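Local coordinates for salicylic acid-binding protein 2 (PDB 1XKL) that hydrolyses methyl salicylate to salicylic acid and methanol, releasing the active hormone in the pathway that leads to systemic acquired resistance in tobacco, at residues Q218-Q221 against I222-G226; M108-S111 against V112-S115; E129-D133 against T134-P138; L119-Y122 against N123-P127. One frame throughout, in Å; residues are numbered along the deposited sequence.

Contact 1: residues Q218-Q221 against I222-G226; sequences QRWQ and IDNIG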
# COMPACT_ATOMS: atom_id res chain seq x y z
N GLN A 218 31.07 19.84 22.52
CA GLN A 218 30.46 20.02 23.81
C GLN A 218 31.39 20.92 24.65
O GLN A 218 30.94 21.89 25.26
CB GLN A 218 30.26 18.67 24.51
CG GLN A 218 29.19 17.78 23.87
CD GLN A 218 29.01 16.48 24.63
OE1 GLN A 218 28.93 16.48 25.86
NE2 GLN A 218 28.93 15.38 23.91
N ARG A 219 32.68 20.61 24.65
CA ARG A 219 33.64 21.42 25.41
C ARG A 219 33.76 22.81 24.78
O ARG A 219 34.05 23.79 25.46
CB ARG A 219 35.01 20.74 25.45
CG ARG A 219 34.95 19.24 25.71
CD ARG A 219 35.93 18.77 26.77
NE ARG A 219 35.42 19.00 28.13
CZ ARG A 219 35.19 18.03 29.01
NH1 ARG A 219 34.74 18.32 30.22
NH2 ARG A 219 35.42 16.76 28.68
N TRP A 220 33.52 22.88 23.47
CA TRP A 220 33.59 24.15 22.76
C TRP A 220 32.51 25.08 23.30
O TRP A 220 32.75 26.27 23.50
CB TRP A 220 33.38 23.94 21.27
CG TRP A 220 33.49 25.22 20.51
CD1 TRP A 220 34.63 25.79 20.01
CD2 TRP A 220 32.43 26.14 20.22
NE1 TRP A 220 34.34 27.01 19.45
CE2 TRP A 220 33.00 27.25 19.56
CE3 TRP A 220 31.05 26.14 20.47
CZ2 TRP A 220 32.24 28.34 19.14
CZ3 TRP A 220 30.29 27.23 20.05
CH2 TRP A 220 30.89 28.32 19.39
N GLN A 221 31.32 24.55 23.52
CA GLN A 221 30.22 25.36 24.03
C GLN A 221 30.47 25.80 25.46
O GLN A 221 30.12 26.92 25.84
CB GLN A 221 28.90 24.58 23.99
CG GLN A 221 28.52 24.08 22.62
CD GLN A 221 27.20 23.34 22.67
OE1 GLN A 221 26.14 23.95 22.63
NE2 GLN A 221 27.27 22.03 22.77
N ILE A 222 31.05 24.92 26.26
CA ILE A 222 31.34 25.25 27.65
C ILE A 222 32.36 26.40 27.67
O ILE A 222 32.19 27.39 28.38
CB ILE A 222 31.90 24.03 28.39
CG1 ILE A 222 30.78 22.99 28.55
CG2 ILE A 222 32.45 24.44 29.76
CD1 ILE A 222 31.20 21.74 29.27
N ASP A 223 33.41 26.25 26.86
CA ASP A 223 34.47 27.25 26.77
C ASP A 223 34.05 28.59 26.17
O ASP A 223 34.47 29.64 26.65
CB ASP A 223 35.64 26.68 25.95
CG ASP A 223 36.38 25.57 26.68
OD1 ASP A 223 37.30 24.97 26.09
OD2 ASP A 223 36.03 25.30 27.85
N ASN A 224 33.21 28.54 25.13
CA ASN A 224 32.74 29.74 24.44
C ASN A 224 31.47 30.36 25.01
O ASN A 224 31.37 31.59 25.12
CB ASN A 224 32.49 29.43 22.96
CG ASN A 224 33.77 29.33 22.16
OD1 ASN A 224 34.63 28.49 22.43
ND2 ASN A 224 33.90 30.20 21.17
N ILE A 225 30.51 29.52 25.36
CA ILE A 225 29.25 30.00 25.90
C ILE A 225 29.29 30.15 27.42
O ILE A 225 28.64 31.03 27.97
CB ILE A 225 28.10 29.06 25.51
CG1 ILE A 225 28.06 28.94 23.98
CG2 ILE A 225 26.78 29.59 26.04
CD1 ILE A 225 27.38 27.69 23.50
N GLY A 226 30.06 29.30 28.09
CA GLY A 226 30.18 29.39 29.54
C GLY A 226 29.11 28.66 30.34
O GLY A 226 27.96 28.59 29.94
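Ile222 N donates to Gln218 O at 3.2 Å, an i to i+4 helical bond, and the CG1 branch of Ile222 lies close to that same carbonyl while its side chain packs on Val206 and Val227. Asp223 N repeats the pattern on Arg219 O; the guanidinium of Arg219 turns instead to Glu215 and Glu232, and its NE stays 6.3 Å from Asp223 OD2. At Asn224 the side chain joins in: CB sits over the six-membered ring of Trp220, 3.9 Å from its centroid and 9° off the normal, a CH-pi contact. The amide follows the indole, the two planes 25° apart and stacked. Trp220 reaches this place because its CG is anti to the backbone N (chi1 -178°). Ile225 lies alongside Gln221, with Ile225 CD1 3.5 Å from Gln221 CB, and its N bonds to Gln221 O at 2.7 Å. Gly226 N reaches the same oxygen at 3.3 Å; Gly226, with positive phi, is the first residue to leave helical geometry. Gln218, gripped by Cys207 N and Ile213 O, touches the charge-relay Asp210. Helix 215-225 is the crossover of a beta-alpha-beta unit between strands 202-207 and 229-233, typical of the alpha/beta-hydrolase fold.

Contact 2: residues M108-S111 against V112-S115; sequences MPDS and VHNS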
# COMPACT_ATOMS: atom_id res chain seq x y z
N MSE A 108 23.57 24.33 23.84
CA MSE A 108 23.34 25.37 24.83
C MSE A 108 23.55 26.73 24.19
O MSE A 108 24.67 27.09 23.82
CB MSE A 108 24.33 25.17 25.99
CG MSE A 108 24.14 26.12 27.15
SE MSE A 108 25.42 25.74 28.52
CE MSE A 108 27.02 26.12 27.51
N PRO A 109 22.47 27.51 24.05
CA PRO A 109 22.50 28.85 23.45
C PRO A 109 23.07 29.91 24.37
O PRO A 109 23.44 29.62 25.51
CB PRO A 109 21.02 29.15 23.16
CG PRO A 109 20.25 27.92 23.63
CD PRO A 109 21.14 27.24 24.61
N ASP A 110 23.12 31.14 23.87
CA ASP A 110 23.56 32.29 24.64
C ASP A 110 22.64 33.45 24.28
O ASP A 110 21.66 33.27 23.56
CB ASP A 110 25.06 32.63 24.39
CG ASP A 110 25.36 33.14 22.98
OD1 ASP A 110 26.56 33.25 22.67
OD2 ASP A 110 24.45 33.44 22.18
N SER A 111 22.94 34.63 24.82
CA SER A 111 22.13 35.81 24.57
C SER A 111 22.79 36.76 23.57
O SER A 111 22.11 37.53 22.88
CB SER A 111 21.87 36.56 25.88
OG SER A 111 23.09 36.84 26.55
N VAL A 112 24.11 36.69 23.48
CA VAL A 112 24.91 37.54 22.61
C VAL A 112 24.74 37.32 21.10
O VAL A 112 24.47 38.27 20.36
CB VAL A 112 26.41 37.42 22.96
CG1 VAL A 112 27.25 38.34 22.08
CG2 VAL A 112 26.63 37.74 24.43
N HIS A 113 24.89 36.08 20.65
CA HIS A 113 24.78 35.77 19.22
C HIS A 113 23.36 35.45 18.76
O HIS A 113 22.42 35.47 19.55
CB HIS A 113 25.69 34.59 18.87
CG HIS A 113 27.11 34.78 19.30
ND1 HIS A 113 27.51 34.59 20.61
CD2 HIS A 113 28.21 35.16 18.62
CE1 HIS A 113 28.81 34.86 20.71
NE2 HIS A 113 29.25 35.20 19.51
N ASN A 114 23.21 35.20 17.46
CA ASN A 114 21.92 34.83 16.90
C ASN A 114 21.49 33.54 17.59
O ASN A 114 22.34 32.73 17.95
CB ASN A 114 22.04 34.59 15.39
CG ASN A 114 22.27 35.86 14.61
OD1 ASN A 114 23.23 36.60 14.86
ND2 ASN A 114 21.40 36.14 13.64
N SER A 115 20.19 33.35 17.77
CA SER A 115 19.70 32.16 18.44
C SER A 115 20.17 30.86 17.80
O SER A 115 20.25 29.82 18.48
CB SER A 115 18.18 32.21 18.51
OG SER A 115 17.77 33.39 19.20
O HOH W 1 20.66 34.20 21.10
O HOH W 2 22.96 31.96 20.67
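Asp110 and His113 close a short bend in irregular backbone, where the chain is extended at Asp110 and turns through Ser111 and Val112. The motif is a His-carboxylate hydrogen bond within the loop that leads from strand 98-104 to helix 117-124, and it lies away from the catalytic and salicylate-binding residues. His113 ND1 donates to Asp110 OD1 at 2.6 Å with an N-H...O angle of 151°. The acceptor uses its syn lone pair, and carboxylate and imidazole are nearly coplanar, 15° apart, consistent with a bond made edge-on to the ring. The second oxygen takes the backbone: His113 N reaches Asp110 OD2 at 3.1 Å from above the carboxylate plane. Two bonds to one residue should limit rotation of the carboxylate. Asp110 CG stands between its own N and carbonyl carbon (chi1 67°), which swings both oxygens over the turn. Val112 CG1 lies over one face of the imidazole, offset toward its rim, and Phe117 stacks on the ring. Pro109 and Ser115 pack on Phe192. Water bridges the bend twice. One molecule joins Asp110 O to His113 O, 2.7 Å from the latter. Another links Asn114 O to Asp110 OD2, lying 2.6 Å from that carboxylate oxygen.

Contact 3: residues E129-D133 against T134-P138; sequences ENWLD and TQFLP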
# COMPACT_ATOMS: atom_id res chain seq x y z
N GLU A 129 28.97 14.00 6.13
CA GLU A 129 28.91 12.54 6.14
C GLU A 129 28.63 11.96 7.51
O GLU A 129 28.38 10.76 7.66
CB GLU A 129 30.21 11.93 5.60
CG GLU A 129 30.55 12.36 4.19
CD GLU A 129 31.37 11.32 3.44
OE1 GLU A 129 32.44 10.91 3.96
OE2 GLU A 129 30.94 10.91 2.34
N ASN A 130 28.68 12.81 8.53
CA ASN A 130 28.41 12.35 9.89
C ASN A 130 26.92 12.05 10.02
O ASN A 130 26.50 11.37 10.95
CB ASN A 130 28.82 13.41 10.91
CG ASN A 130 29.00 12.84 12.31
OD1 ASN A 130 29.89 12.02 12.54
ND2 ASN A 130 28.15 13.27 13.25
N TRP A 131 26.12 12.57 9.08
CA TRP A 131 24.67 12.38 9.12
C TRP A 131 24.19 11.01 8.63
O TRP A 131 23.06 10.61 8.90
CB TRP A 131 23.96 13.47 8.31
CG TRP A 131 24.09 14.83 8.92
CD1 TRP A 131 24.89 15.86 8.48
CD2 TRP A 131 23.44 15.31 10.10
NE1 TRP A 131 24.77 16.94 9.32
CE2 TRP A 131 23.89 16.63 10.32
CE3 TRP A 131 22.52 14.74 11.00
CZ2 TRP A 131 23.45 17.40 11.41
CZ3 TRP A 131 22.09 15.51 12.08
CH2 TRP A 131 22.55 16.83 12.27
N LEU A 132 25.05 10.32 7.89
CA LEU A 132 24.73 9.00 7.36
C LEU A 132 23.40 8.96 6.62
O LEU A 132 23.20 9.69 5.65
CB LEU A 132 24.74 7.96 8.49
CG LEU A 132 26.07 7.71 9.20
CD1 LEU A 132 25.92 6.57 10.19
CD2 LEU A 132 27.14 7.37 8.17
N ASP A 133 22.48 8.12 7.08
CA ASP A 133 21.20 8.00 6.42
C ASP A 133 20.12 8.93 6.94
O ASP A 133 18.93 8.67 6.76
CB ASP A 133 20.71 6.56 6.52
CG ASP A 133 20.56 6.10 7.95
OD1 ASP A 133 20.07 4.97 8.16
OD2 ASP A 133 20.93 6.87 8.86
N THR A 134 20.52 10.02 7.59
CA THR A 134 19.55 10.98 8.11
C THR A 134 18.87 11.73 6.96
O THR A 134 19.53 12.10 5.99
CB THR A 134 20.23 12.00 9.04
OG1 THR A 134 20.76 11.32 10.18
CG2 THR A 134 19.23 13.05 9.49
N GLN A 135 17.57 11.94 7.07
CA GLN A 135 16.81 12.63 6.02
C GLN A 135 16.50 14.09 6.29
O GLN A 135 15.92 14.44 7.32
CB GLN A 135 15.48 11.92 5.76
CG GLN A 135 15.58 10.55 5.13
CD GLN A 135 14.23 10.09 4.60
OE1 GLN A 135 13.67 10.69 3.68
NE2 GLN A 135 13.69 9.03 5.20
N PHE A 136 16.86 14.94 5.34
CA PHE A 136 16.59 16.37 5.43
C PHE A 136 15.64 16.73 4.29
O PHE A 136 16.06 16.83 3.14
CB PHE A 136 17.90 17.15 5.32
CG PHE A 136 18.73 17.12 6.57
CD1 PHE A 136 18.41 17.94 7.65
CD2 PHE A 136 19.81 16.25 6.70
CE1 PHE A 136 19.15 17.90 8.83
CE2 PHE A 136 20.56 16.20 7.87
CZ PHE A 136 20.22 17.03 8.94
N LEU A 137 14.36 16.92 4.61
CA LEU A 137 13.36 17.25 3.60
C LEU A 137 12.76 18.63 3.83
O LEU A 137 12.54 19.05 4.97
CB LEU A 137 12.25 16.20 3.59
CG LEU A 137 12.68 14.74 3.39
CD1 LEU A 137 11.52 13.82 3.71
CD2 LEU A 137 13.18 14.53 1.97
N PRO A 138 12.48 19.37 2.75
CA PRO A 138 11.90 20.71 2.87
C PRO A 138 10.39 20.60 2.97
O PRO A 138 9.78 19.76 2.31
CB PRO A 138 12.33 21.38 1.57
CG PRO A 138 12.24 20.26 0.59
CD PRO A 138 12.90 19.11 1.35
O HOH W 3 22.26 12.36 5.60
O HOH W 4 15.71 7.87 7.45
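Trp131 touches both Thr134 and Phe136. Before it, a type I turn from Glu129 to Leu132 carries the chain round, closed by a weak bond from Leu132 N to Glu129 O; within it Asn130 OD1 bonds to Lys159, a salicylate-binding residue. The indole of Trp131 receives the edge of Phe136 on one face. The centroid of its six-membered ring is 5.0 Å from that of the phenyl and the planes stand at 89°, an edge-to-face (T-shaped) pair. Phe136 CZ lies over the centre of the indole, and Phe136 CE2 is 3.7 Å from Trp131 CD2. The rim of the indole meets Thr134 OG1 in its plane.

Trp131 O is gripped twice by one residue. Thr134 OG1 donates at 2.7 Å, on a lone pair in the carbonyl plane, whereas Thr134 N donates at 2.9 Å from 36° above it. With OG1 anti to its own carbonyl carbon (chi1 -64°), the hydroxyl faces back across the turn. This second turn, type II' from Trp131 to Thr134, places Leu132 at positive phi, and a water joins Leu132 O to Thr134 O, at 2.8 Å from each. Asp133 turns its carboxylate to the first turn of helix 153-160, where OD1 accepts from Lys154 N and OD2 from Phe155 N. The chemistry thus implies a doubly bonded turn that fixes the backbone of a pocket residue, while a perpendicular aromatic contact bears on its indole, which also touches the bound ligand.

Contact 4: residues L119-Y122 against N123-P127; sequences LEQY and NERTP. With STH (2-amino-4H-1,3-benzoxathiin-4-ol), chain E.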
# COMPACT_ATOMS: atom_id res chain seq x y z
N LEU A 119 23.84 26.10 16.69
CA LEU A 119 23.46 25.14 15.65
C LEU A 119 24.32 25.37 14.42
O LEU A 119 24.75 24.42 13.76
CB LEU A 119 21.97 25.30 15.31
CG LEU A 119 21.01 24.93 16.45
CD1 LEU A 119 19.57 24.97 15.96
CD2 LEU A 119 21.35 23.52 16.95
N GLU A 120 24.60 26.64 14.12
CA GLU A 120 25.44 27.01 12.98
C GLU A 120 26.87 26.54 13.21
O GLU A 120 27.51 26.00 12.32
CB GLU A 120 25.40 28.53 12.77
CG GLU A 120 24.10 29.02 12.14
CD GLU A 120 23.96 30.54 12.17
OE1 GLU A 120 23.11 31.06 11.42
OE2 GLU A 120 24.69 31.20 12.93
N GLN A 121 27.36 26.75 14.43
CA GLN A 121 28.71 26.32 14.75
C GLN A 121 28.81 24.81 14.66
O GLN A 121 29.72 24.28 14.01
CB GLN A 121 29.09 26.81 16.15
CG GLN A 121 29.29 28.32 16.22
CD GLN A 121 30.42 28.79 15.33
OE1 GLN A 121 31.57 28.39 15.50
NE2 GLN A 121 30.11 29.64 14.36
N TYR A 122 27.86 24.10 15.28
CA TYR A 122 27.85 22.64 15.23
C TYR A 122 28.02 22.14 13.79
O TYR A 122 28.88 21.31 13.51
CB TYR A 122 26.53 22.10 15.79
CG TYR A 122 26.35 20.62 15.56
CD1 TYR A 122 27.04 19.68 16.33
CD2 TYR A 122 25.54 20.15 14.53
CE1 TYR A 122 26.94 18.32 16.07
CE2 TYR A 122 25.43 18.79 14.26
CZ TYR A 122 26.13 17.88 15.03
OH TYR A 122 26.06 16.54 14.75
N ASN A 123 27.20 22.66 12.89
CA ASN A 123 27.24 22.26 11.49
C ASN A 123 28.55 22.61 10.81
O ASN A 123 29.00 21.88 9.92
CB ASN A 123 26.09 22.90 10.73
CG ASN A 123 24.74 22.36 11.16
OD1 ASN A 123 24.49 21.15 11.08
ND2 ASN A 123 23.87 23.25 11.61
N GLU A 124 29.16 23.72 11.21
CA GLU A 124 30.42 24.14 10.61
C GLU A 124 31.57 23.24 11.00
O GLU A 124 32.59 23.19 10.31
CB GLU A 124 30.73 25.59 11.00
CG GLU A 124 29.99 26.60 10.14
CD GLU A 124 30.00 27.99 10.73
OE1 GLU A 124 31.10 28.49 11.06
OE2 GLU A 124 28.91 28.58 10.86
N ARG A 125 31.44 22.52 12.12
CA ARG A 125 32.51 21.61 12.49
C ARG A 125 32.02 20.18 12.50
O ARG A 125 32.53 19.34 13.23
CB ARG A 125 33.13 21.98 13.85
CG ARG A 125 32.15 22.26 14.95
CD ARG A 125 32.22 23.73 15.34
NE ARG A 125 33.55 24.14 15.75
CZ ARG A 125 33.85 25.36 16.18
NH1 ARG A 125 32.89 26.28 16.26
NH2 ARG A 125 35.10 25.67 16.54
N THR A 126 31.02 19.92 11.65
CA THR A 126 30.41 18.60 11.49
C THR A 126 30.28 18.27 10.01
O THR A 126 29.46 18.88 9.30
CB THR A 126 29.01 18.56 12.16
OG1 THR A 126 29.16 18.43 13.58
CG2 THR A 126 28.17 17.40 11.62
N PRO A 127 31.08 17.32 9.51
CA PRO A 127 31.03 16.94 8.09
C PRO A 127 29.70 16.37 7.64
O PRO A 127 29.02 15.65 8.38
CB PRO A 127 32.18 15.94 7.96
CG PRO A 127 32.27 15.34 9.33
CD PRO A 127 32.10 16.54 10.23
C8 STH E . 19.66 16.99 17.84
O8 STH E . 19.24 18.20 17.39
C1 STH E . 20.91 16.35 17.32
C2 STH E . 21.32 15.02 17.85
C3 STH E . 22.51 14.41 17.35
C4 STH E . 23.28 15.06 16.33
C5 STH E . 22.88 16.33 15.82
C6 STH E . 21.71 16.96 16.29
C7 STH E . 19.62 15.10 19.59
O2 STH E . 20.58 14.36 18.86
N7 STH E . 18.66 14.21 20.06
S7 STH E . 18.92 16.35 18.84
O HOH W 5 33.16 27.97 12.69
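Tyr122 and Thr126 form the close-packed side of this helix end. Thr126 OG1 lies over the face of the phenol ring, 3.3 Å above its plane and shifted toward the rim, and Thr126 CB makes a CH-pi contact 4.2 Å from the ring centroid, 16° off the normal. The same hydroxyl donates to Tyr122 O at 2.9 Å. That carbonyl is shared: Arg125 N also reaches Tyr122 O, at 3.2 Å and from the opposite face of the carbonyl plane. One oxygen therefore holds both residues that follow the last helical turn. A chi1 of 170° sets the Tyr122 ring opposite the backbone N and carries it inward to the pocket; there Tyr122 OH approaches the ligand carbon C5 at 3.4 Å and bonds to Gly212 O. Asn123 OD1 lies 3.7 Å from Tyr122 CD2, the amide and ring planes steeply inclined.

The outer side is built differently, from long polar chains joined through water. A water donates to Gln121 OE1 at 3.3 Å and to Glu124 OE1 at 2.7 Å, bridging two groups whose planes are 75° apart. Glu120 and Glu124 lie one turn apart, their carboxylates not in contact. The backbone keeps regular helical bonds from Asn123 N to Leu119 O and from Glu124 N to Glu120 O, until Arg125 leaves helical geometry.

Helix 117-124 touches both helix 183-188, whose Met183 and Leu186 meet Leu119, and helix 215-225, where Trp220 takes a cation-pi contact from Arg125; Trp131, in the loop leading to strand 135-138, touches Tyr122 and Asn123.

The four contacts follow one another along the chain in the order 2, 4, 3, 1. Contacts 1 and 2 touch through a probable hydrogen bond, Gln221 OE1 to Met108 N at 2.9 Å, tying the loop to helix 215-225. Contacts 1 and 4 meet where Gln121 CG packs on Trp220 CH2 at 3.6 Å. Contacts 3 and 4, with centres about 14 Å apart, share a wall of the ligand pocket: Trp131 CZ2 lies 3.7 Å from Tyr122 CE2. Contact 1 lies nearer the catalytic residues, Gln218 being about 3 Å (side chains, nearest atoms) from Asp210. Contacts 2 and 3 are separate, their nearest atoms about 14 Å apart.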